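Local coordinates for DUF115 domain-containing protein (Magnetospirillum magneticum AMB-1, PDB 5MU5), which is probably a Maf-family glycosyltransferase that attaches sugars to flagellin and is involved in the formation of bacterial flagella, at residues G240-E245 and T637-W642; E289-N294 and R308-N313; M68-A73 and L135-E140; A400-G405 and G477-R482. One frame throughout, in Å; residues are numbered along the deposited sequence.

Interaction 1 of 4, residues G240-E245 and T637-W642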
# COMPACT_ATOMS: atom_id res chain seq x y z
N GLY A 240 3.41 -0.11 -8.54
CA GLY A 240 4.63 -0.42 -9.23
C GLY A 240 4.70 0.21 -10.60
O GLY A 240 3.71 0.28 -11.33
N PHE A 241 5.90 0.61 -10.95
CA PHE A 241 6.20 1.23 -12.22
C PHE A 241 6.53 0.20 -13.29
O PHE A 241 7.05 -0.87 -13.01
CB PHE A 241 7.36 2.20 -12.04
CG PHE A 241 7.07 3.29 -11.06
CD1 PHE A 241 5.92 4.06 -11.19
CD2 PHE A 241 7.96 3.58 -10.02
CE1 PHE A 241 5.64 5.08 -10.29
CE2 PHE A 241 7.68 4.60 -9.11
CZ PHE A 241 6.52 5.35 -9.24
N LEU A 242 6.26 0.55 -14.54
CA LEU A 242 6.44 -0.35 -15.65
C LEU A 242 7.76 -1.11 -15.60
O LEU A 242 7.79 -2.32 -15.73
CB LEU A 242 6.34 0.41 -16.97
CG LEU A 242 6.51 -0.42 -18.24
CD1 LEU A 242 5.43 -1.50 -18.31
CD2 LEU A 242 6.49 0.43 -19.49
N HIS A 243 8.87 -0.39 -15.42
CA HIS A 243 10.18 -1.02 -15.53
C HIS A 243 10.48 -1.96 -14.39
O HIS A 243 11.14 -2.97 -14.62
CB HIS A 243 11.29 0.02 -15.68
CG HIS A 243 11.18 0.80 -16.94
ND1 HIS A 243 11.61 2.11 -17.05
CD2 HIS A 243 10.63 0.48 -18.14
CE1 HIS A 243 11.37 2.54 -18.27
NE2 HIS A 243 10.76 1.58 -18.95
N ASP A 244 10.01 -1.64 -13.19
CA ASP A 244 10.15 -2.56 -12.06
C ASP A 244 9.28 -3.80 -12.28
O ASP A 244 9.67 -4.89 -11.93
CB ASP A 244 9.80 -1.88 -10.73
CG ASP A 244 10.70 -0.69 -10.43
OD1 ASP A 244 11.93 -0.82 -10.62
OD2 ASP A 244 10.17 0.39 -10.04
N GLU A 245 8.10 -3.64 -12.86
CA GLU A 245 7.25 -4.78 -13.12
C GLU A 245 7.89 -5.66 -14.18
O GLU A 245 7.75 -6.86 -14.12
CB GLU A 245 5.84 -4.37 -13.52
CG GLU A 245 5.09 -3.64 -12.41
CD GLU A 245 4.76 -4.50 -11.20
OE1 GLU A 245 4.42 -5.69 -11.37
OE2 GLU A 245 4.81 -3.97 -10.06
N THR A 637 3.98 1.14 -25.18
CA THR A 637 3.53 0.10 -26.07
C THR A 637 4.73 -0.59 -26.71
O THR A 637 4.83 -1.82 -26.69
CB THR A 637 2.62 0.70 -27.15
OG1 THR A 637 1.38 1.10 -26.55
CG2 THR A 637 2.35 -0.28 -28.29
N LEU A 638 5.64 0.20 -27.26
CA LEU A 638 6.83 -0.34 -27.91
C LEU A 638 7.75 -1.04 -26.94
O LEU A 638 8.36 -2.04 -27.30
CB LEU A 638 7.60 0.75 -28.63
CG LEU A 638 6.87 1.32 -29.84
CD1 LEU A 638 7.54 2.62 -30.26
CD2 LEU A 638 6.83 0.31 -30.99
N GLN A 639 7.85 -0.52 -25.72
CA GLN A 639 8.73 -1.13 -24.71
C GLN A 639 8.22 -2.50 -24.28
O GLN A 639 8.99 -3.45 -24.13
CB GLN A 639 8.88 -0.22 -23.49
CG GLN A 639 9.84 0.92 -23.76
CD GLN A 639 10.22 1.69 -22.52
OE1 GLN A 639 9.71 1.44 -21.43
NE2 GLN A 639 11.13 2.65 -22.68
N VAL A 640 6.91 -2.58 -24.12
CA VAL A 640 6.25 -3.81 -23.72
C VAL A 640 6.48 -4.91 -24.75
O VAL A 640 6.81 -6.04 -24.39
CB VAL A 640 4.75 -3.57 -23.47
CG1 VAL A 640 3.94 -4.86 -23.49
CG2 VAL A 640 4.56 -2.84 -22.14
N GLU A 641 6.29 -4.57 -26.03
CA GLU A 641 6.42 -5.54 -27.12
C GLU A 641 7.86 -6.00 -27.28
O GLU A 641 8.12 -7.18 -27.48
CB GLU A 641 5.91 -4.94 -28.44
CG GLU A 641 4.39 -4.80 -28.47
CD GLU A 641 3.87 -4.03 -29.68
OE1 GLU A 641 4.69 -3.50 -30.48
OE2 GLU A 641 2.63 -3.93 -29.83
N TRP A 642 8.79 -5.06 -27.20
CA TRP A 642 10.21 -5.37 -27.20
C TRP A 642 10.60 -6.25 -25.99
O TRP A 642 11.40 -7.17 -26.12
CB TRP A 642 11.00 -4.07 -27.17
CG TRP A 642 12.44 -4.22 -26.88
CD1 TRP A 642 13.42 -4.54 -27.76
CD2 TRP A 642 13.08 -4.01 -25.61
NE1 TRP A 642 14.64 -4.57 -27.12
CE2 TRP A 642 14.46 -4.25 -25.80
CE3 TRP A 642 12.63 -3.65 -24.33
CZ2 TRP A 642 15.39 -4.13 -24.76
CZ3 TRP A 642 13.56 -3.55 -23.30
CH2 TRP A 642 14.92 -3.79 -23.52

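Interaction 2 of 4, residues E289-N294 and R308-N313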
# COMPACT_ATOMS: atom_id res chain seq x y z
N GLU A 289 27.86 -18.46 20.58
CA GLU A 289 28.21 -19.75 21.17
C GLU A 289 26.98 -20.60 21.47
O GLU A 289 27.03 -21.81 21.31
CB GLU A 289 29.11 -19.61 22.41
CG GLU A 289 30.54 -19.15 22.10
CD GLU A 289 31.23 -19.95 20.96
OE1 GLU A 289 31.13 -21.20 20.93
OE2 GLU A 289 31.88 -19.32 20.09
N VAL A 290 25.89 -19.97 21.87
CA VAL A 290 24.66 -20.70 22.18
C VAL A 290 24.03 -21.26 20.91
O VAL A 290 23.53 -22.37 20.88
CB VAL A 290 23.67 -19.82 22.96
CG1 VAL A 290 22.33 -20.52 23.16
CG2 VAL A 290 24.26 -19.46 24.31
N ILE A 291 24.07 -20.47 19.85
CA ILE A 291 23.53 -20.92 18.58
C ILE A 291 24.35 -22.13 18.11
O ILE A 291 23.80 -23.12 17.63
CB ILE A 291 23.60 -19.82 17.51
CG1 ILE A 291 22.72 -18.64 17.90
CG2 ILE A 291 23.14 -20.35 16.16
CD1 ILE A 291 22.91 -17.41 17.03
N LYS A 292 25.66 -22.02 18.26
CA LYS A 292 26.58 -23.08 17.83
C LYS A 292 26.36 -24.37 18.60
O LYS A 292 26.28 -25.43 18.01
CB LYS A 292 28.02 -22.63 17.97
CG LYS A 292 29.00 -23.56 17.30
CD LYS A 292 30.34 -22.89 17.07
CE LYS A 292 31.21 -23.82 16.23
NZ LYS A 292 32.58 -23.28 16.07
N ALA A 293 26.22 -24.24 19.91
CA ALA A 293 26.00 -25.39 20.80
C ALA A 293 24.65 -26.05 20.60
O ALA A 293 24.46 -27.18 21.02
CB ALA A 293 26.15 -24.95 22.25
N ASN A 294 23.71 -25.37 19.95
CA ASN A 294 22.38 -25.92 19.75
C ASN A 294 22.01 -26.24 18.30
O ASN A 294 20.95 -26.78 18.05
CB ASN A 294 21.35 -24.96 20.34
CG ASN A 294 21.31 -25.01 21.84
OD1 ASN A 294 20.67 -25.88 22.42
ND2 ASN A 294 22.01 -24.09 22.49
N ARG A 308 26.83 -14.68 6.75
CA ARG A 308 28.26 -14.40 6.91
C ARG A 308 28.76 -14.75 8.32
O ARG A 308 29.74 -15.47 8.46
CB ARG A 308 28.56 -12.94 6.58
CG ARG A 308 30.02 -12.58 6.67
CD ARG A 308 30.31 -11.17 6.16
NE ARG A 308 30.29 -11.04 4.69
CZ ARG A 308 31.22 -11.53 3.86
NH1 ARG A 308 32.26 -12.22 4.33
NH2 ARG A 308 31.09 -11.34 2.56
N VAL A 309 28.07 -14.26 9.35
CA VAL A 309 28.50 -14.48 10.73
C VAL A 309 28.27 -15.93 11.18
O VAL A 309 29.07 -16.50 11.92
CB VAL A 309 27.87 -13.46 11.72
CG1 VAL A 309 26.35 -13.60 11.83
CG2 VAL A 309 28.52 -13.60 13.10
N LEU A 310 27.20 -16.54 10.71
CA LEU A 310 26.96 -17.94 11.02
C LEU A 310 28.07 -18.78 10.41
O LEU A 310 28.74 -19.55 11.12
CB LEU A 310 25.58 -18.39 10.51
CG LEU A 310 24.42 -17.63 11.14
CD1 LEU A 310 23.13 -17.90 10.42
CD2 LEU A 310 24.28 -17.98 12.61
N LEU A 311 28.29 -18.62 9.10
CA LEU A 311 29.28 -19.45 8.42
C LEU A 311 30.71 -19.22 8.92
O LEU A 311 31.44 -20.18 9.12
CB LEU A 311 29.21 -19.26 6.90
CG LEU A 311 27.91 -19.75 6.26
CD1 LEU A 311 27.80 -19.23 4.83
CD2 LEU A 311 27.81 -21.27 6.30
N ALA A 312 31.10 -17.97 9.15
CA ALA A 312 32.44 -17.69 9.69
C ALA A 312 32.67 -18.38 11.04
O ALA A 312 33.79 -18.69 11.39
CB ALA A 312 32.66 -16.19 9.82
N ASN A 313 31.60 -18.63 11.80
CA ASN A 313 31.70 -19.33 13.10
C ASN A 313 31.40 -20.83 13.05
O ASN A 313 31.24 -21.47 14.09
CB ASN A 313 30.75 -18.67 14.11
CG ASN A 313 31.21 -17.29 14.52
OD1 ASN A 313 32.04 -17.15 15.41
ND2 ASN A 313 30.66 -16.26 13.90

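Interaction 3 of 4, residues M68-A73 and L135-E140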
# COMPACT_ATOMS: atom_id res chain seq x y z
N MET A 68 -18.97 30.45 6.00
CA MET A 68 -17.66 29.80 5.97
C MET A 68 -17.48 29.02 4.68
O MET A 68 -16.40 29.06 4.11
CB MET A 68 -17.45 28.89 7.16
CG MET A 68 -17.25 29.66 8.44
SD MET A 68 -17.11 28.60 9.88
CE MET A 68 -15.63 27.64 9.48
N ALA A 69 -18.52 28.32 4.23
CA ALA A 69 -18.46 27.55 3.00
C ALA A 69 -18.28 28.48 1.81
O ALA A 69 -17.48 28.22 0.92
CB ALA A 69 -19.71 26.68 2.83
N THR A 70 -19.01 29.58 1.80
CA THR A 70 -18.87 30.60 0.76
C THR A 70 -17.49 31.26 0.74
O THR A 70 -16.89 31.44 -0.31
CB THR A 70 -19.92 31.69 0.98
OG1 THR A 70 -21.21 31.11 0.87
CG2 THR A 70 -19.76 32.82 -0.04
N ARG A 71 -17.00 31.61 1.91
CA ARG A 71 -15.73 32.34 2.06
C ARG A 71 -14.47 31.50 1.76
O ARG A 71 -13.43 32.06 1.42
CB ARG A 71 -15.66 32.91 3.50
CG ARG A 71 -14.34 33.51 3.94
CD ARG A 71 -14.28 33.84 5.43
NE ARG A 71 -14.10 32.68 6.33
CZ ARG A 71 -12.92 32.07 6.59
NH1 ARG A 71 -11.78 32.45 6.00
NH2 ARG A 71 -12.89 31.04 7.46
N THR A 72 -14.56 30.18 1.89
CA THR A 72 -13.38 29.31 1.77
C THR A 72 -13.20 28.58 0.43
O THR A 72 -12.45 27.61 0.34
CB THR A 72 -13.36 28.25 2.91
OG1 THR A 72 -14.61 27.53 2.95
CG2 THR A 72 -13.14 28.92 4.22
N ALA A 73 -13.85 29.08 -0.60
CA ALA A 73 -13.82 28.43 -1.92
C ALA A 73 -12.44 28.32 -2.55
O ALA A 73 -12.18 27.37 -3.28
CB ALA A 73 -14.74 29.17 -2.89
N LEU A 135 -23.49 21.75 2.53
CA LEU A 135 -23.39 20.92 1.30
C LEU A 135 -23.78 21.55 -0.03
O LEU A 135 -22.99 21.51 -0.96
CB LEU A 135 -24.15 19.59 1.46
CG LEU A 135 -23.49 18.54 2.32
CD1 LEU A 135 -24.39 17.31 2.37
CD2 LEU A 135 -22.11 18.16 1.81
N PRO A 136 -24.99 22.10 -0.14
CA PRO A 136 -25.32 22.72 -1.41
C PRO A 136 -24.21 23.64 -1.90
O PRO A 136 -23.82 23.56 -3.05
CB PRO A 136 -26.57 23.55 -1.08
CG PRO A 136 -27.17 22.91 0.12
CD PRO A 136 -26.08 22.19 0.85
N ILE A 137 -23.71 24.50 -1.02
CA ILE A 137 -22.68 25.49 -1.38
C ILE A 137 -21.35 24.85 -1.81
O ILE A 137 -20.80 25.21 -2.84
CB ILE A 137 -22.43 26.49 -0.23
CG1 ILE A 137 -23.71 27.28 0.07
CG2 ILE A 137 -21.30 27.45 -0.58
CD1 ILE A 137 -23.71 28.02 1.39
N LEU A 138 -20.85 23.90 -1.02
CA LEU A 138 -19.58 23.24 -1.33
C LEU A 138 -19.67 22.46 -2.66
O LEU A 138 -18.73 22.45 -3.45
CB LEU A 138 -19.17 22.28 -0.19
CG LEU A 138 -18.91 22.87 1.21
CD1 LEU A 138 -18.74 21.77 2.26
CD2 LEU A 138 -17.68 23.74 1.18
N LEU A 139 -20.81 21.83 -2.90
CA LEU A 139 -21.03 21.06 -4.13
C LEU A 139 -21.04 21.94 -5.35
O LEU A 139 -20.42 21.62 -6.36
CB LEU A 139 -22.33 20.26 -4.04
CG LEU A 139 -22.28 19.19 -2.94
CD1 LEU A 139 -23.65 18.55 -2.74
CD2 LEU A 139 -21.22 18.14 -3.20
N GLU A 140 -21.73 23.07 -5.24
CA GLU A 140 -21.80 24.04 -6.34
C GLU A 140 -20.42 24.64 -6.66
O GLU A 140 -20.09 24.87 -7.81
CB GLU A 140 -22.82 25.14 -6.02
CG GLU A 140 -23.20 26.02 -7.21
CD GLU A 140 -22.14 27.04 -7.59
OE1 GLU A 140 -21.44 27.57 -6.69
OE2 GLU A 140 -22.00 27.31 -8.80

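Interaction 4 of 4, residues A400-G405 and G477-R482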
# COMPACT_ATOMS: atom_id res chain seq x y z
N ALA A 400 7.99 -17.36 6.90
CA ALA A 400 8.25 -18.66 6.26
C ALA A 400 8.25 -19.75 7.32
O ALA A 400 7.68 -20.81 7.12
CB ALA A 400 9.57 -18.68 5.51
N ALA A 401 8.89 -19.48 8.44
CA ALA A 401 8.99 -20.47 9.51
C ALA A 401 7.62 -20.86 10.07
O ALA A 401 7.35 -22.03 10.32
CB ALA A 401 9.87 -19.95 10.62
N LEU A 402 6.76 -19.87 10.27
CA LEU A 402 5.43 -20.11 10.80
C LEU A 402 4.58 -20.84 9.77
O LEU A 402 3.82 -21.74 10.11
CB LEU A 402 4.76 -18.79 11.21
CG LEU A 402 5.44 -18.12 12.41
CD1 LEU A 402 5.05 -16.64 12.48
CD2 LEU A 402 5.10 -18.85 13.70
N ALA A 403 4.75 -20.49 8.50
CA ALA A 403 4.01 -21.13 7.43
C ALA A 403 4.36 -22.63 7.32
O ALA A 403 3.47 -23.47 7.12
CB ALA A 403 4.28 -20.41 6.13
N LEU A 404 5.63 -22.96 7.49
CA LEU A 404 6.10 -24.34 7.42
C LEU A 404 5.68 -25.19 8.61
O LEU A 404 5.66 -26.40 8.51
CB LEU A 404 7.61 -24.37 7.30
CG LEU A 404 8.11 -23.75 6.01
CD1 LEU A 404 9.62 -23.82 6.05
CD2 LEU A 404 7.55 -24.45 4.78
N GLY A 405 5.32 -24.56 9.71
CA GLY A 405 4.78 -25.28 10.84
C GLY A 405 5.52 -25.05 12.13
O GLY A 405 5.08 -25.52 13.16
N GLY A 477 5.78 -8.66 14.78
CA GLY A 477 4.78 -8.83 15.84
C GLY A 477 3.45 -9.26 15.28
O GLY A 477 2.76 -10.14 15.81
N ARG A 478 3.07 -8.65 14.19
CA ARG A 478 1.80 -8.98 13.59
C ARG A 478 1.78 -10.45 13.07
O ARG A 478 0.84 -11.17 13.33
CB ARG A 478 1.48 -7.96 12.48
CG ARG A 478 0.25 -8.32 11.64
CD ARG A 478 -0.16 -7.24 10.64
NE ARG A 478 0.89 -6.92 9.66
CZ ARG A 478 1.70 -5.85 9.71
NH1 ARG A 478 1.61 -4.94 10.68
NH2 ARG A 478 2.61 -5.68 8.75
N ILE A 479 2.79 -10.92 12.34
CA ILE A 479 2.72 -12.31 11.85
C ILE A 479 2.77 -13.28 13.02
O ILE A 479 2.01 -14.25 13.07
CB ILE A 479 3.79 -12.64 10.76
CG1 ILE A 479 3.43 -13.95 10.03
CG2 ILE A 479 5.18 -12.75 11.33
CD1 ILE A 479 2.16 -13.86 9.22
N ILE A 480 3.61 -13.01 14.00
CA ILE A 480 3.69 -13.90 15.14
C ILE A 480 2.36 -13.97 15.86
O ILE A 480 1.89 -15.06 16.21
CB ILE A 480 4.85 -13.52 16.07
CG1 ILE A 480 6.18 -13.85 15.36
CG2 ILE A 480 4.78 -14.31 17.35
CD1 ILE A 480 7.40 -13.20 15.97
N GLY A 481 1.74 -12.81 16.06
CA GLY A 481 0.41 -12.74 16.67
C GLY A 481 -0.66 -13.59 16.00
O GLY A 481 -1.47 -14.18 16.67
N ARG A 482 -0.65 -13.69 14.68
CA ARG A 482 -1.63 -14.52 13.98
C ARG A 482 -1.51 -16.03 14.25
O ARG A 482 -2.43 -16.78 13.94
CB ARG A 482 -1.58 -14.24 12.49
CG ARG A 482 -1.99 -12.81 12.16
CD ARG A 482 -1.86 -12.49 10.68
NE ARG A 482 -2.73 -13.35 9.89
CZ ARG A 482 -2.68 -13.51 8.57
NH1 ARG A 482 -1.77 -12.86 7.84
NH2 ARG A 482 -3.54 -14.33 7.97

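Interaction 1 of 4, residues G240-E245 and T637-W642
Gln639 reaches His243 from the last third of helix 618-646. Its CB points across the gap between the helices. CG lies beside the backbone N, and the chain is extended beyond it (chi2 -169°), which carries the amide straight out. CD comes to 3.6 Å from His243 NE2. At the tip, Gln639 OE1 accepts a nearly straight hydrogen bond from His243 NE2, 2.7 Å long with an N-H...O angle of 167°. OE1 lies at the ring edge, in the plane of the imidazole, while the ring and amide planes are 36° apart. OE1 also touches Leu242 CD2 at 3.9 Å.

The contact joins the first turn of helix 242-257, with Phe241 at its N-cap, to a long helix of the C-terminal Maf helical bundle domain. Two other bundle helices also reach the spot. Phe593 of helix 589-609 packs on Leu242, and Val660 of helix 653-661 packs on His243.

With a phenylalanine in place of His243, the buried Gln639 OE1 would probably lose its donor and the amide be freer to turn. Beside this polar pair, Leu242 CD1 meets Val640 CG2 at 4.1 Å, the two side chains lying roughly perpendicular.

Interaction 2 of 4, residues E289-N294 and R308-N313
Asn313 O receives the one hydrogen bond between these two segments, from Lys292 NZ at 3.0 Å. The ammonium group stands above the carbonyl plane, 35° out of it, rather than on a lone pair. The lysine also brings its last methylenes up to the same oxygen. Lys292 CE is 3.2 Å from Asn313 O, and Lys292 CD is 3.4 Å away. CG is anti to the backbone N (chi1 -169°) and every later torsion is extended, which lets the chain span the gap between the helices. Lys292 is exposed, so this polar end of the contact lies at the surface.

Asn313 is the first residue past the end of helix 307-312. Its amide folds back on that helix, where ND2 donates to Val309 O at 2.6 Å, close to straight and in the amide plane. This bond fixes the side chain of the residue whose carbonyl takes the lysine.

Helices 284-294 and 307-312 are the connections of two successive beta-alpha-beta crossovers. They link the neighbouring parallel strands 275-278, 299-303 and 319-322 in the MptE-like region, in a Rossmann-like manner. Both pack on the same side of the sheet: Ile291 rests on Phe276, and Leu310 rests on Val278 of the same strand.

Between the helices, on the buried side, Ile291 CG2 and Leu310 CD2 approach to 4.4 Å, a loose apolar touch. Ile288, one turn before Lys292 on its helix, lies against Val309 and Asn313.

Interaction 3 of 4, residues M68-A73 and L135-E140
Ala69 points its methyl group at helix 134-142, where two branched side chains receive it. Ile137 CG2 touches Ala69 CB at 3.8 Å, and Leu138 CD2 touches Ala69 CB at 3.9 Å. The two contacts come from consecutive residues, so the small methyl meets one branch of each, the two approaching about at right angles. With only an alanine on this side, the backbones come close: the CA atoms of Ala69 and Leu138 are 6.2 Å apart.

Ile137 does most of the touching on its helix. Its CG2 is anti to the backbone N and its CG1 anti to the carbonyl carbon (chi1 -62°), which spreads the two branches over neighbouring residues. CG2 covers Ala69 and lies 3.9 Å from Thr70 N. CD1, at the end of the other branch, is 4.0 Å from Thr70 OG1. The side chains of Thr70 and Ile137 cross at a slant, at the exposed border of the contact. The Thr70 hydroxyl has its polar partner within its own helix, at Glu66 O.

Helix 134-142 is the crossover between strands 123-127 and 146-150 of the parallel sheet in the N-terminal Maf domain. Helix 61-71 lies against it with its last turn. The sheet closes the inner side, where Phe213 of strand 211-214 touches both Ala69 and Leu138.

Beyond the contact, helix 61-71 gives way at Thr72. There Thr72 OG1 donates to Met68 O at 2.6 Å and is also bonded to Arg211. A further tie between the helices comes from Gln141, whose NE2 bonds Ala69 O.

Interaction 4 of 4, residues A400-G405 and G477-R482
Leu402 and Ile480 mark where the two helices lie nearest, with their CA atoms 7.8 Å apart. The helices run in broadly the same direction. The first stops at Gly405, whose positive phi of 125° makes it the C-prime residue of a Schellman motif. The residue after it bonds back to Ala401 O, and Gly405 N makes a weak bond to Leu402 O.

A single side chain bridges the gap. Leu402 points at the second helix and sets its CD1 methyl between Ile479 and Ile480. Leu402 CD1 is 3.9 Å from Ile479 O and 4.0 Å from Ile479 CG1. Leu402 CD1 is also 4.1 Å from Ile480 CA and 4.2 Å from Ile480 CG1. It therefore packs on the backbone as well as on the side chains.

These helices, 393-404 and 467-482, precede strands 408-412 and 488-491, which are adjacent and parallel in the large mixed sheet. The contact is buried apolar packing between the two.

Leu402 and Ile479 lie side by side, pointing opposite ways. Ile479 has CG1 anti to the backbone N (chi1 -165°), which leaves CG2 in the crowded position between N and the carbonyl carbon. In this pose CG1 and CG2 both face Leu402 CD1. Ile479 also leans on Thr398 and Thr399. On the exposed side of helix 467-482, Arg478 and Arg482 form salt bridges with Asp388 and Asp387.

Overall arrangement
The four contacts are spread over the long chain and none touches another. Interaction 3 comes first and lies in the N-terminal Maf domain, beside its four-stranded parallel sheet. Interaction 1 then spans almost 400 residues, bringing helix 242-257 against the C-terminal helical bundle. Interactions 2 and 4 are nested in that loop, one after the other. Both involve helices leading into strands of the large mixed sheet, and their centres are 24 Å apart. Interactions 2 and 3 are the most distant, with centres 67 Å apart on opposite sides of the chain's centre. Interactions 2, 3 and 4 thus join helices of the two alpha/beta regions, while interaction 1 ties regions distant in sequence together.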